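Local coordinates for flavin reductase domain protein, FMN-binding (Shewanella baltica, PDB 3HMZ) that binds FMN and, as a member of the flavoredoxin family, probably acts as a flavin-dependent oxidoreductase using NAD or NADP, at residues 12-17 against 116-121. Residues are numbered along the deposited sequence; the frame is centred on the assembly and turned at random.
Sequences NNIAAV and FEMAGH
A small apolar surface contact, carried by Ile14 against Phe116 and selenomethionine Met118, joins the short edge strand 14-16 to the loop that leaves strand 115-116. Ile14 points toward the loop; it has two conformers, and the contacts are those of the one described. CD1, the end of the longer branch, lies 4.2 Å from CZ of Phe116, coming obliquely to the ring, while the shorter branch puts CG2 4.1 Å from SE of Met118. Chi1 (-63°) orients the fork, with CG2 anti to the backbone N and CG1 beside it, and an extended chi2 carries CD1 out to the ring. In Met118, chi1 (-144°) and an extended chi2 bring SE to the edge of the Phe116 ring, in its plane; chi3 (-6°) only folds CE back, nearly eclipsed with CB. Side chains do the bridging, since CA of Ile14 and CA of Met118 are 10.4 Å apart. In the split beta-barrel of the FMN-binding flavin reductase family, strand 14-16 pairs antiparallel with strand 149-160 by backbone hydrogen bonds, among them Ala15 with Ala159. Ile14 also touches Trp158 of that strand and Trp132 of strand 131-138, and Trp132 packs edge-to-face with Phe116. The contact lies away from the FMN site. Beyond Met118 the chain reverses in a type I' turn, Met118 to His121, with a weak hydrogen bond from His121 N to Met118 O (3.4 Å).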
ATOM      1  N   ASN A  12      15.389  21.156   4.809  1.00 26.95           N
ATOM      2  CA  ASN A  12      15.233  19.853   5.430  1.00 27.20           C
ATOM      3  C   ASN A  12      16.592  19.156   5.420  1.00 25.88           C
ATOM      4  O   ASN A  12      17.374  19.297   4.464  1.00 26.98           O
ATOM      5  CB  ASN A  12      14.156  19.008   4.714  1.00 28.83           C
ATOM      6  CG  ASN A  12      12.745  19.594   4.856  1.00 30.63           C
ATOM      7  OD1 ASN A  12      12.433  20.248   5.860  1.00 32.05           O
ATOM      8  ND2 ASN A  12      11.885  19.355   3.855  1.00 32.89           N
ATOM      9  N   ASN A  13      16.892  18.478   6.519  1.00 24.08           N
ATOM     10  CA  ASN A  13      18.121  17.712   6.642  1.00 23.46           C
ATOM     11  C   ASN A  13      17.869  16.308   6.069  1.00 21.04           C
ATOM     12  O   ASN A  13      17.067  15.569   6.625  1.00 22.86           O
ATOM     13  CB  ASN A  13      18.467  17.593   8.113  1.00 24.91           C
ATOM     14  CG  ASN A  13      19.740  16.859   8.346  1.00 27.46           C
ATOM     15  OD1 ASN A  13      19.748  15.781   8.959  1.00 29.91           O
ATOM     16  ND2 ASN A  13      20.848  17.413   7.821  1.00 27.47           N
ATOM     17  N   ILE A  14      18.551  15.969   4.993  1.00 20.06           N
ATOM     18  CA  ILE A  14      18.434  14.662   4.312  0.50 19.86           C
ATOM     19  C   ILE A  14      19.557  13.748   4.776  1.00 19.71           C
ATOM     20  O   ILE A  14      20.734  14.164   4.807  1.00 21.81           O
ATOM     21  CB  ILE A  14      18.559  14.790   2.775  0.50 22.03           C
ATOM     22  CG1 ILE A  14      17.420  15.640   2.208  0.50 22.89           C
ATOM     23  CG2 ILE A  14      18.561  13.396   2.091  0.50 22.20           C
ATOM     24  CD1 ILE A  14      17.477  15.873   0.702  0.50 22.97           C
ATOM     25  N   ALA A  15      19.212  12.512   5.123  1.00 17.45           N
ATOM     26  CA  ALA A  15      20.179  11.490   5.483  1.00 17.72           C
ATOM     27  C   ALA A  15      19.869  10.250   4.669  1.00 16.54           C
ATOM     28  O   ALA A  15      18.710  10.010   4.289  1.00 17.03           O
ATOM     29  CB  ALA A  15      20.095  11.161   6.986  1.00 19.60           C
ATOM     30  N   ALA A  16      20.895   9.445   4.419  1.00 16.46           N
ATOM     31  CA  ALA A  16      20.693   8.117   3.873  1.00 15.90           C
ATOM     32  C   ALA A  16      19.914   7.263   4.905  1.00 16.52           C
ATOM     33  O   ALA A  16      20.037   7.435   6.116  1.00 16.94           O
ATOM     34  CB  ALA A  16      22.030   7.394   3.576  1.00 18.00           C
ATOM     35  N   VAL A  17      19.127   6.365   4.358  1.00 16.17           N
ATOM     36  CA  VAL A  17      18.384   5.359   5.110  1.00 15.55           C
ATOM     37  C   VAL A  17      19.097   4.053   4.784  1.00 16.64           C
ATOM     38  O   VAL A  17      19.178   3.663   3.619  1.00 17.00           O
ATOM     39  CB  VAL A  17      16.907   5.278   4.701  1.00 15.05           C
ATOM     40  CG1 VAL A  17      16.177   4.062   5.330  1.00 15.45           C
ATOM     41  CG2 VAL A  17      16.189   6.603   5.057  1.00 16.65           C
ATOM     42  N   PHE A 116      15.518  18.008  -7.922  1.00 16.93           N
ATOM     43  CA  PHE A 116      16.930  18.016  -7.586  1.00 17.25           C
ATOM     44  C   PHE A 116      17.551  16.690  -7.943  1.00 17.34           C
ATOM     45  O   PHE A 116      16.853  15.733  -8.271  1.00 18.16           O
ATOM     46  CB  PHE A 116      17.166  18.374  -6.112  1.00 17.10           C
ATOM     47  CG  PHE A 116      16.709  17.317  -5.096  1.00 16.96           C
ATOM     48  CD1 PHE A 116      15.396  17.213  -4.684  1.00 16.76           C
ATOM     49  CD2 PHE A 116      17.622  16.421  -4.551  1.00 17.92           C
ATOM     50  CE1 PHE A 116      14.999  16.254  -3.738  1.00 16.89           C
ATOM     51  CE2 PHE A 116      17.257  15.472  -3.604  1.00 18.06           C
ATOM     52  CZ  PHE A 116      15.921  15.392  -3.191  1.00 17.38           C
ATOM     53  N   GLU A 117      18.871  16.641  -7.889  1.00 18.90           N
ATOM     54  CA  GLU A 117      19.646  15.428  -8.190  1.00 20.59           C
ATOM     55  C   GLU A 117      20.412  14.997  -6.959  1.00 20.91           C
ATOM     56  O   GLU A 117      20.819  15.832  -6.139  1.00 20.34           O
ATOM     57  CB  GLU A 117      20.577  15.666  -9.351  1.00 23.09           C
ATOM     58  CG  GLU A 117      19.788  15.857 -10.655  1.00 26.12           C
ATOM     59  CD  GLU A 117      20.657  16.043 -11.872  1.00 30.48           C
ATOM     60  OE1 GLU A 117      21.833  16.421 -11.733  1.00 35.19           O
ATOM     61  OE2 GLU A 117      20.125  15.883 -12.983  1.00 31.99           O
HETATM   62  N   MSE A 118      20.651  13.697  -6.851  1.00 23.61           N
HETATM   63  CA  MSE A 118      21.255  13.164  -5.627  1.00 27.45           C
HETATM   64  C   MSE A 118      22.067  11.934  -5.829  1.00 29.98           C
HETATM   65  O   MSE A 118      21.640  11.091  -6.575  1.00 32.17           O
HETATM   66  CB  MSE A 118      20.085  12.757  -4.664  1.00 26.87           C
HETATM   67  CG  MSE A 118      20.465  13.046  -3.298  1.00 21.60           C
HETATM   68 SE   MSE A 118      19.455  12.714  -1.800  0.75 31.53          SE
HETATM   69  CE  MSE A 118      17.728  12.101  -2.394  1.00 27.64           C
ATOM     70  N   ALA A 119      23.213  11.834  -5.131  1.00 32.00           N
ATOM     71  CA  ALA A 119      24.077  10.633  -5.123  1.00 32.83           C
ATOM     72  C   ALA A 119      24.618  10.153  -6.497  1.00 33.19           C
ATOM     73  O   ALA A 119      24.742   8.946  -6.703  1.00 35.61           O
ATOM     74  CB  ALA A 119      23.331   9.500  -4.375  1.00 33.49           C
ATOM     75  N   GLY A 120      24.933  11.074  -7.415  1.00 32.61           N
ATOM     76  CA  GLY A 120      25.390  10.738  -8.787  1.00 32.55           C
ATOM     77  C   GLY A 120      24.424   9.998  -9.744  1.00 33.14           C
ATOM     78  O   GLY A 120      24.828   9.585 -10.834  1.00 37.94           O
ATOM     79  N   HIS A 121      23.158   9.839  -9.367  1.00 30.23           N
ATOM     80  CA  HIS A 121      22.140   9.184 -10.193  1.00 27.24           C
ATOM     81  C   HIS A 121      21.715  10.121 -11.315  1.00 25.76           C
ATOM     82  O   HIS A 121      21.680  11.345 -11.125  1.00 29.07           O
ATOM     83  CB  HIS A 121      20.903   8.875  -9.312  1.00 26.25           C
ATOM     84  CG  HIS A 121      21.169   7.840  -8.267  1.00 26.69           C
ATOM     85  ND1 HIS A 121      21.218   6.502  -8.573  1.00 28.80           N
ATOM     86  CD2 HIS A 121      21.487   7.935  -6.955  1.00 27.90           C
ATOM     87  CE1 HIS A 121      21.502   5.811  -7.479  1.00 28.63           C
ATOM     88  NE2 HIS A 121      21.693   6.659  -6.488  1.00 27.03           N
TER